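Side-chain contacts in ABC transporter, solute-binding protein (Staphylococcus aureus, PDB 6LKK), which binds glucose 6-phosphate as an extracellular solute-binding lipoprotein and serves as the sugar-phosphate sensor of a two-component signalling system: residues Gln81-Asp84 and Tyr85-Asn88; Lys113-Gly116 and Tyr117-Leu121; Arg193-Asn197 and Lys198-Val202. All blocks are in the same frame, centred on the assembly; numbering follows the deposited sequence.

Interaction 1 of 3, residues Gln81-Asp84 and Tyr85-Asn88; sequences QLED and YRSN
R86 reaches back along the chain to Q81 and clasps its carbonyl oxygen. From R86 CB the chain leads out to CG, placed beside the backbone N and anti to the carbonyl carbon (chi1 -66°); R86 CG rests 3.5 Å from L82 O and also touches Q81 OE1. R86 CD grazes L82 O at 4.2 Å. The chain runs extended from CG to NE, which carries the guanidinium back to the carbonyl of Q81. There R86 NE (3.1 Å) and R86 NH2 (3.0 Å) both donate to the single acceptor Q81 O. This oxygen lies 5° out of the guanidinium plane, evidence of a side-on grip that fixes the rotation of the group. E83 OE2 sits over one guanidinium face, 3.8 Å from R86 NH2, a long salt bridge of charge alone, since no N-H points at it; E83 OE1 also has a salt bridge to K257, its stronger partner. Elsewhere in the turn, D84 CB stands 3.9 Å over the centre of the Y85 ring in a CH-pi contact, while L82 CB meets the ring edge. Waters link E83 O to R86 N and Q81 OE1 to S87 N. The bond from Y85 N to L82 O, 3.2 Å and nearly straight at 167°, closes a type I beta turn over 82-85, in the loop leading to strand 92-105 of the solute-binding fold.

Interaction 2 of 3, residues Lys113-Gly116 and Tyr117-Leu121; sequences KIRG and YQDLL
D119 turns its carboxylate back onto the backbone of R115, and this polar contact is the main tie between the two halves of the bend. R115 N donates to D119 OD2 at 2.7 Å with an N-H...O angle of 156°; the nitrogen approaches on the anti side of the oxygen, 19° out of the carboxylate plane. D119 CG lies beside its own backbone N (chi1 -71°), a setting that directs OD2 toward the segment 113-116. The same oxygen touches R115 CB at 3.4 Å, whereas R115 NE stays 4.8 Å from D119 OD2, so the two charges are near but not in contact. The arginine chain bends at CG, and its guanidinium is covered on one face by K113 CD. A second, weak bond runs through the backbone, from L120 N to G116 O at 3.5 Å. Van der Waals contacts complete the join. I114 CG2 meets L120 CD2 at 3.9 Å, the two side chains crossing at about a right angle, and D119 CB rests against K113 O at 3.6 Å. G116 leads from the irregular loop 113-115 into the helical backbone angles of 117-120. At that start, E209 takes the amides of Y117 and Q118 with its two carboxylate oxygens. The bend is set between several elements: L120 packs on strand 184-188 and on F160 of helix 154-161, and Y117 lies against helix 138-151, where its OH bonds to H143.

Interaction 3 of 3, residues Arg193-Asn197 and Lys198-Val202; sequences RTWKN and KGYPV
W195 offers one face to K198 and an edge to Y200, at a helix end closed by a Schellman motif whose C-prime residue is G199. The two signature bonds are Y200 N to W195 O at 3.2 Å and G199 N to K196 O at 3.0 Å, with G199 supplying the positive phi that ends helix 189-197. The turn places K198 over the face of the tryptophan and Y200 at its edge. K198 runs alongside W195, pointing the same way, and its bend at chi3 (-67°) drops the ammonium onto the indole. K198 NZ stands 3.3 Å from the centroid of the six-membered ring of W195 and 3° off its normal, a nearly axial cation-pi contact, and CE adds a CH-pi contact over the same face. The centroids of the W195 six-membered ring and the Y200 ring are 4.9 Å apart with planes at 62°, an edge-to-face pair in which the tryptophan edge is directed at the tyrosine face and W195 CE3 meets Y200 CE1 at 3.7 Å. W195 also packs on I174, E175 and A178 of helix 170-178. K196 leaves toward the start of strand 202-205. A water donates to both K196 O and Y200 O. With CG anti to the backbone N and the chain straight as far as CE, K196 delivers NZ to V202 O at 2.7 Å, nearly along the C=O axis.

How the interactions relate
The three contacts follow one another along the chain without touching; interactions 2 and 3 come nearest, about 10 Å between nearest atoms, against about 16 and 17 Å from interaction 1 to each. Interactions 1 and 3 are surface contacts on opposite sides of the chain's centre, while interaction 2 is partly buried. Strand 92-105 relates the first two: interaction 1 precedes it and interaction 2 follows it, whereas interaction 3 joins a helix to strand 202-205, which pairs with that strand. Their chemistry also differs. A guanidinium clasps a carbonyl in the first, a carboxylate takes an amide in the second, and the third adds aromatic and cation-pi contacts to a helix-ending motif.

Interaction 1 of 3, residues Gln81-Asp84 and Tyr85-Asn88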
loop_
_atom_site.group_PDB
_atom_site.type_symbol
_atom_site.label_atom_id
_atom_site.label_comp_id
_atom_site.label_asym_id
_atom_site.label_seq_id
_atom_site.Cartn_x
_atom_site.Cartn_y
_atom_site.Cartn_z
ATOM N N GLN A 81 2.127 -8.885 -17.211
ATOM C CA GLN A 81 1.477 -7.960 -16.298
ATOM C C GLN A 81 0.582 -6.981 -17.045
ATOM O O GLN A 81 0.786 -6.693 -18.228
ATOM C CB GLN A 81 2.517 -7.193 -15.484
ATOM C CG GLN A 81 3.288 -8.080 -14.537
ATOM C CD GLN A 81 4.214 -7.305 -13.630
ATOM O OE1 GLN A 81 4.480 -6.123 -13.856
ATOM N NE2 GLN A 81 4.711 -7.967 -12.593
ATOM N N LEU A 82 -0.422 -6.477 -16.331
ATOM C CA LEU A 82 -1.313 -5.464 -16.877
ATOM C C LEU A 82 -0.510 -4.319 -17.480
ATOM O O LEU A 82 0.430 -3.809 -16.865
ATOM C CB LEU A 82 -2.245 -4.952 -15.778
ATOM C CG LEU A 82 -3.232 -6.002 -15.263
ATOM C CD1 LEU A 82 -3.880 -5.555 -13.963
ATOM C CD2 LEU A 82 -4.290 -6.300 -16.318
ATOM N N GLU A 83 -0.902 -3.912 -18.689
ATOM C CA GLU A 83 -0.087 -2.989 -19.475
ATOM C C GLU A 83 0.102 -1.655 -18.762
ATOM O O GLU A 83 1.165 -1.032 -18.868
ATOM C CB GLU A 83 -0.734 -2.765 -20.844
ATOM C CG GLU A 83 -1.073 -4.042 -21.616
ATOM C CD GLU A 83 0.027 -4.482 -22.561
ATOM O OE1 GLU A 83 -0.200 -5.443 -23.327
ATOM O OE2 GLU A 83 1.115 -3.870 -22.546
ATOM N N ASP A 84 -0.915 -1.195 -18.034
ATOM C CA ASP A 84 -0.889 0.147 -17.467
ATOM C C ASP A 84 -0.074 0.255 -16.185
ATOM O O ASP A 84 0.213 1.377 -15.755
ATOM C CB ASP A 84 -2.315 0.626 -17.183
ATOM C CG ASP A 84 -3.125 0.834 -18.445
ATOM O OD1 ASP A 84 -2.522 1.113 -19.502
ATOM O OD2 ASP A 84 -4.368 0.724 -18.379
ATOM N N TYR A 85 0.308 -0.864 -15.564
ATOM C CA TYR A 85 0.862 -0.831 -14.214
ATOM C C TYR A 85 2.227 -1.501 -14.115
ATOM O O TYR A 85 2.653 -1.870 -13.017
ATOM C CB TYR A 85 -0.121 -1.474 -13.236
ATOM C CG TYR A 85 -1.491 -0.846 -13.305
ATOM C CD1 TYR A 85 -1.684 0.473 -12.930
ATOM C CD2 TYR A 85 -2.590 -1.569 -13.750
ATOM C CE1 TYR A 85 -2.927 1.059 -12.993
ATOM C CE2 TYR A 85 -3.844 -0.990 -13.816
ATOM C CZ TYR A 85 -4.003 0.325 -13.435
ATOM O OH TYR A 85 -5.245 0.914 -13.496
ATOM N N ARG A 86 2.936 -1.649 -15.228
ATOM C CA ARG A 86 4.290 -2.181 -15.174
ATOM C C ARG A 86 5.252 -1.134 -14.631
ATOM O O ARG A 86 5.164 0.051 -14.966
ATOM C CB ARG A 86 4.733 -2.638 -16.560
ATOM C CG ARG A 86 3.946 -3.818 -17.068
ATOM C CD ARG A 86 4.257 -4.127 -18.511
ATOM N NE ARG A 86 3.343 -5.132 -19.036
ATOM C CZ ARG A 86 3.535 -5.805 -20.165
ATOM N NH1 ARG A 86 4.620 -5.588 -20.896
ATOM N NH2 ARG A 86 2.642 -6.701 -20.558
ATOM N N SER A 87 6.172 -1.579 -13.783
ATOM C CA SER A 87 7.140 -0.672 -13.186
ATOM C C SER A 87 8.005 -0.028 -14.260
ATOM O O SER A 87 8.492 -0.705 -15.170
ATOM C CB SER A 87 8.022 -1.427 -12.194
ATOM O OG SER A 87 9.119 -0.631 -11.790
ATOM N N ASN A 88 8.190 1.288 -14.152
ATOM C CA ASN A 88 9.171 2.013 -14.947
ATOM C C ASN A 88 10.470 2.224 -14.180
ATOM O O ASN A 88 11.283 3.075 -14.558
ATOM C CB ASN A 88 8.595 3.353 -15.408
ATOM C CG ASN A 88 8.417 4.344 -14.268
ATOM O OD1 ASN A 88 8.539 3.993 -13.094
ATOM N ND2 ASN A 88 8.115 5.590 -14.615
HETATM O O HOH W 1 6.578 -4.437 -13.321
HETATM O O HOH W 2 2.915 0.310 -17.675
#

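Interaction 2 of 3, residues Lys113-Gly116 and Tyr117-Leu121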
loop_
_atom_site.group_PDB
_atom_site.type_symbol
_atom_site.label_atom_id
_atom_site.label_comp_id
_atom_site.label_asym_id
_atom_site.label_seq_id
_atom_site.Cartn_x
_atom_site.Cartn_y
_atom_site.Cartn_z
ATOM N N LYS A 113 -23.293 11.597 5.827
ATOM C CA LYS A 113 -22.901 11.105 4.511
ATOM C C LYS A 113 -21.405 11.302 4.302
ATOM O O LYS A 113 -20.882 12.404 4.504
ATOM C CB LYS A 113 -23.671 11.823 3.402
ATOM C CG LYS A 113 -25.176 11.595 3.393
ATOM C CD LYS A 113 -25.753 11.949 2.022
ATOM C CE LYS A 113 -27.023 12.788 2.102
ATOM N NZ LYS A 113 -27.198 13.642 0.888
ATOM N N ILE A 114 -20.720 10.241 3.885
ATOM C CA ILE A 114 -19.295 10.295 3.568
ATOM C C ILE A 114 -19.104 9.562 2.245
ATOM O O ILE A 114 -19.076 8.326 2.208
ATOM C CB ILE A 114 -18.420 9.692 4.670
ATOM C CG1 ILE A 114 -18.617 10.466 5.979
ATOM C CG2 ILE A 114 -16.957 9.739 4.255
ATOM C CD1 ILE A 114 -17.963 9.831 7.186
ATOM N N ARG A 115 -18.970 10.321 1.160
ATOM C CA ARG A 115 -18.735 9.773 -0.167
ATOM C C ARG A 115 -17.310 9.977 -0.658
ATOM O O ARG A 115 -16.929 9.368 -1.665
ATOM C CB ARG A 115 -19.693 10.408 -1.187
ATOM C CG ARG A 115 -21.104 9.837 -1.188
ATOM C CD ARG A 115 -21.901 10.247 0.039
ATOM N NE ARG A 115 -23.273 9.748 -0.033
ATOM C CZ ARG A 115 -24.296 10.403 -0.577
ATOM N NH1 ARG A 115 -25.498 9.846 -0.593
ATOM N NH2 ARG A 115 -24.130 11.611 -1.096
ATOM N N GLY A 116 -16.521 10.805 0.011
ATOM C CA GLY A 116 -15.194 11.119 -0.477
ATOM C C GLY A 116 -14.514 12.143 0.403
ATOM O O GLY A 116 -14.908 12.360 1.550
ATOM N N TYR A 117 -13.486 12.783 -0.161
ATOM C CA TYR A 117 -12.639 13.676 0.627
ATOM C C TYR A 117 -13.385 14.933 1.060
ATOM O O TYR A 117 -13.210 15.400 2.191
ATOM C CB TYR A 117 -11.390 14.051 -0.165
ATOM C CG TYR A 117 -10.421 12.911 -0.356
ATOM C CD1 TYR A 117 -9.742 12.360 0.722
ATOM C CD2 TYR A 117 -10.176 12.394 -1.619
ATOM C CE1 TYR A 117 -8.851 11.318 0.541
ATOM C CE2 TYR A 117 -9.292 11.359 -1.805
ATOM C CZ TYR A 117 -8.633 10.824 -0.725
ATOM O OH TYR A 117 -7.754 9.792 -0.923
ATOM N N GLN A 118 -14.203 15.508 0.177
ATOM C CA GLN A 118 -14.917 16.732 0.533
ATOM C C GLN A 118 -15.827 16.508 1.734
ATOM O O GLN A 118 -15.928 17.369 2.617
ATOM C CB GLN A 118 -15.725 17.240 -0.659
ATOM C CG GLN A 118 -14.872 17.754 -1.802
ATOM C CD GLN A 118 -15.668 18.560 -2.810
ATOM O OE1 GLN A 118 -16.777 19.013 -2.524
ATOM N NE2 GLN A 118 -15.105 18.740 -4.001
ATOM N N ASP A 119 -16.493 15.353 1.788
ATOM C CA ASP A 119 -17.397 15.063 2.896
ATOM C C ASP A 119 -16.658 14.946 4.222
ATOM O O ASP A 119 -17.259 15.159 5.280
ATOM C CB ASP A 119 -18.167 13.773 2.621
ATOM C CG ASP A 119 -19.196 13.931 1.523
ATOM O OD1 ASP A 119 -19.429 15.074 1.074
ATOM O OD2 ASP A 119 -19.772 12.904 1.109
ATOM N N LEU A 120 -15.370 14.597 4.196
ATOM C CA LEU A 120 -14.616 14.504 5.440
ATOM C C LEU A 120 -14.456 15.860 6.111
ATOM O O LEU A 120 -14.158 15.914 7.310
ATOM C CB LEU A 120 -13.244 13.882 5.180
ATOM C CG LEU A 120 -13.228 12.415 4.741
ATOM C CD1 LEU A 120 -11.801 11.972 4.473
ATOM C CD2 LEU A 120 -13.873 11.511 5.785
ATOM N N LEU A 121 -14.663 16.951 5.374
ATOM C CA LEU A 121 -14.519 18.297 5.906
ATOM C C LEU A 121 -15.785 18.811 6.578
ATOM O O LEU A 121 -15.784 19.940 7.077
ATOM C CB LEU A 121 -14.114 19.259 4.785
ATOM C CG LEU A 121 -12.816 18.917 4.054
ATOM C CD1 LEU A 121 -12.545 19.939 2.960
ATOM C CD2 LEU A 121 -11.645 18.843 5.020
#

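Interaction 3 of 3, residues Arg193-Asn197 and Lys198-Val202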
loop_
_atom_site.group_PDB
_atom_site.type_symbol
_atom_site.label_atom_id
_atom_site.label_comp_id
_atom_site.label_asym_id
_atom_site.label_seq_id
_atom_site.Cartn_x
_atom_site.Cartn_y
_atom_site.Cartn_z
ATOM N N ARG A 193 -10.402 -4.333 4.511
ATOM C CA ARG A 193 -11.069 -5.621 4.354
ATOM C C ARG A 193 -10.828 -6.520 5.558
ATOM O O ARG A 193 -11.745 -7.209 6.017
ATOM C CB ARG A 193 -10.584 -6.306 3.077
ATOM C CG ARG A 193 -11.200 -7.678 2.836
ATOM C CD ARG A 193 -10.649 -8.313 1.573
ATOM N NE ARG A 193 -11.200 -9.645 1.344
ATOM C CZ ARG A 193 -10.796 -10.746 1.970
ATOM N NH1 ARG A 193 -9.836 -10.688 2.884
ATOM N NH2 ARG A 193 -11.358 -11.911 1.684
ATOM N N THR A 194 -9.596 -6.539 6.072
ATOM C CA THR A 194 -9.268 -7.397 7.206
ATOM C C THR A 194 -10.201 -7.141 8.379
ATOM O O THR A 194 -10.724 -8.078 8.992
ATOM C CB THR A 194 -7.814 -7.169 7.624
ATOM O OG1 THR A 194 -6.942 -7.584 6.566
ATOM C CG2 THR A 194 -7.475 -7.950 8.890
ATOM N N TRP A 195 -10.422 -5.868 8.705
ATOM C CA TRP A 195 -11.227 -5.539 9.871
ATOM C C TRP A 195 -12.717 -5.681 9.593
ATOM O O TRP A 195 -13.468 -6.097 10.485
ATOM C CB TRP A 195 -10.880 -4.129 10.351
ATOM C CG TRP A 195 -9.532 -4.089 10.992
ATOM C CD1 TRP A 195 -8.323 -4.039 10.361
ATOM C CD2 TRP A 195 -9.251 -4.128 12.396
ATOM N NE1 TRP A 195 -7.306 -4.035 11.287
ATOM C CE2 TRP A 195 -7.850 -4.087 12.543
ATOM C CE3 TRP A 195 -10.049 -4.186 13.543
ATOM C CZ2 TRP A 195 -7.229 -4.102 13.791
ATOM C CZ3 TRP A 195 -9.429 -4.201 14.780
ATOM C CH2 TRP A 195 -8.034 -4.158 14.894
ATOM N N LYS A 196 -13.166 -5.374 8.373
ATOM C CA LYS A 196 -14.569 -5.596 8.043
ATOM C C LYS A 196 -14.916 -7.077 8.109
ATOM O O LYS A 196 -15.994 -7.451 8.586
ATOM C CB LYS A 196 -14.892 -5.036 6.657
ATOM C CG LYS A 196 -16.382 -5.059 6.340
ATOM C CD LYS A 196 -16.707 -4.303 5.065
ATOM C CE LYS A 196 -18.199 -4.348 4.760
ATOM N NZ LYS A 196 -19.004 -3.558 5.732
ATOM N N ASN A 197 -14.012 -7.939 7.645
ATOM C CA ASN A 197 -14.264 -9.374 7.657
ATOM C C ASN A 197 -14.133 -9.989 9.045
ATOM O O ASN A 197 -14.563 -11.131 9.236
ATOM C CB ASN A 197 -13.324 -10.080 6.682
ATOM C CG ASN A 197 -13.751 -9.904 5.235
ATOM O OD1 ASN A 197 -14.603 -9.071 4.924
ATOM N ND2 ASN A 197 -13.163 -10.692 4.343
ATOM N N LYS A 198 -13.555 -9.271 10.007
ATOM C CA LYS A 198 -13.620 -9.669 11.408
ATOM C C LYS A 198 -14.903 -9.198 12.085
ATOM O O LYS A 198 -15.043 -9.362 13.301
ATOM C CB LYS A 198 -12.403 -9.135 12.172
ATOM C CG LYS A 198 -11.087 -9.829 11.825
ATOM C CD LYS A 198 -9.944 -9.376 12.734
ATOM C CE LYS A 198 -9.580 -7.912 12.517
ATOM N NZ LYS A 198 -8.459 -7.460 13.393
ATOM N N GLY A 199 -15.834 -8.620 11.330
ATOM C CA GLY A 199 -17.122 -8.237 11.864
ATOM C C GLY A 199 -17.203 -6.839 12.430
ATOM O O GLY A 199 -18.250 -6.475 12.982
ATOM N N TYR A 200 -16.150 -6.039 12.305
ATOM C CA TYR A 200 -16.186 -4.698 12.856
ATOM C C TYR A 200 -17.073 -3.802 11.993
ATOM O O TYR A 200 -17.228 -4.041 10.791
ATOM C CB TYR A 200 -14.779 -4.121 12.953
ATOM C CG TYR A 200 -13.956 -4.785 14.029
ATOM C CD1 TYR A 200 -13.311 -5.990 13.790
ATOM C CD2 TYR A 200 -13.840 -4.215 15.292
ATOM C CE1 TYR A 200 -12.566 -6.606 14.773
ATOM C CE2 TYR A 200 -13.093 -4.827 16.281
ATOM C CZ TYR A 200 -12.459 -6.021 16.015
ATOM O OH TYR A 200 -11.713 -6.640 16.993
ATOM N N PRO A 201 -17.690 -2.774 12.590
ATOM C CA PRO A 201 -18.596 -1.872 11.847
ATOM C C PRO A 201 -17.828 -0.889 10.968
ATOM O O PRO A 201 -17.692 0.297 11.254
ATOM C CB PRO A 201 -19.359 -1.170 12.973
ATOM C CG PRO A 201 -18.397 -1.152 14.112
ATOM C CD PRO A 201 -17.622 -2.432 14.022
ATOM N N VAL A 202 -17.319 -1.416 9.854
ATOM C CA VAL A 202 -16.435 -0.695 8.945
ATOM C C VAL A 202 -17.075 -0.665 7.564
ATOM O O VAL A 202 -17.444 -1.715 7.022
ATOM C CB VAL A 202 -15.041 -1.348 8.879
ATOM C CG1 VAL A 202 -14.211 -0.765 7.732
ATOM C CG2 VAL A 202 -14.306 -1.163 10.197
HETATM O O HOH W 3 -18.236 -6.174 9.448
#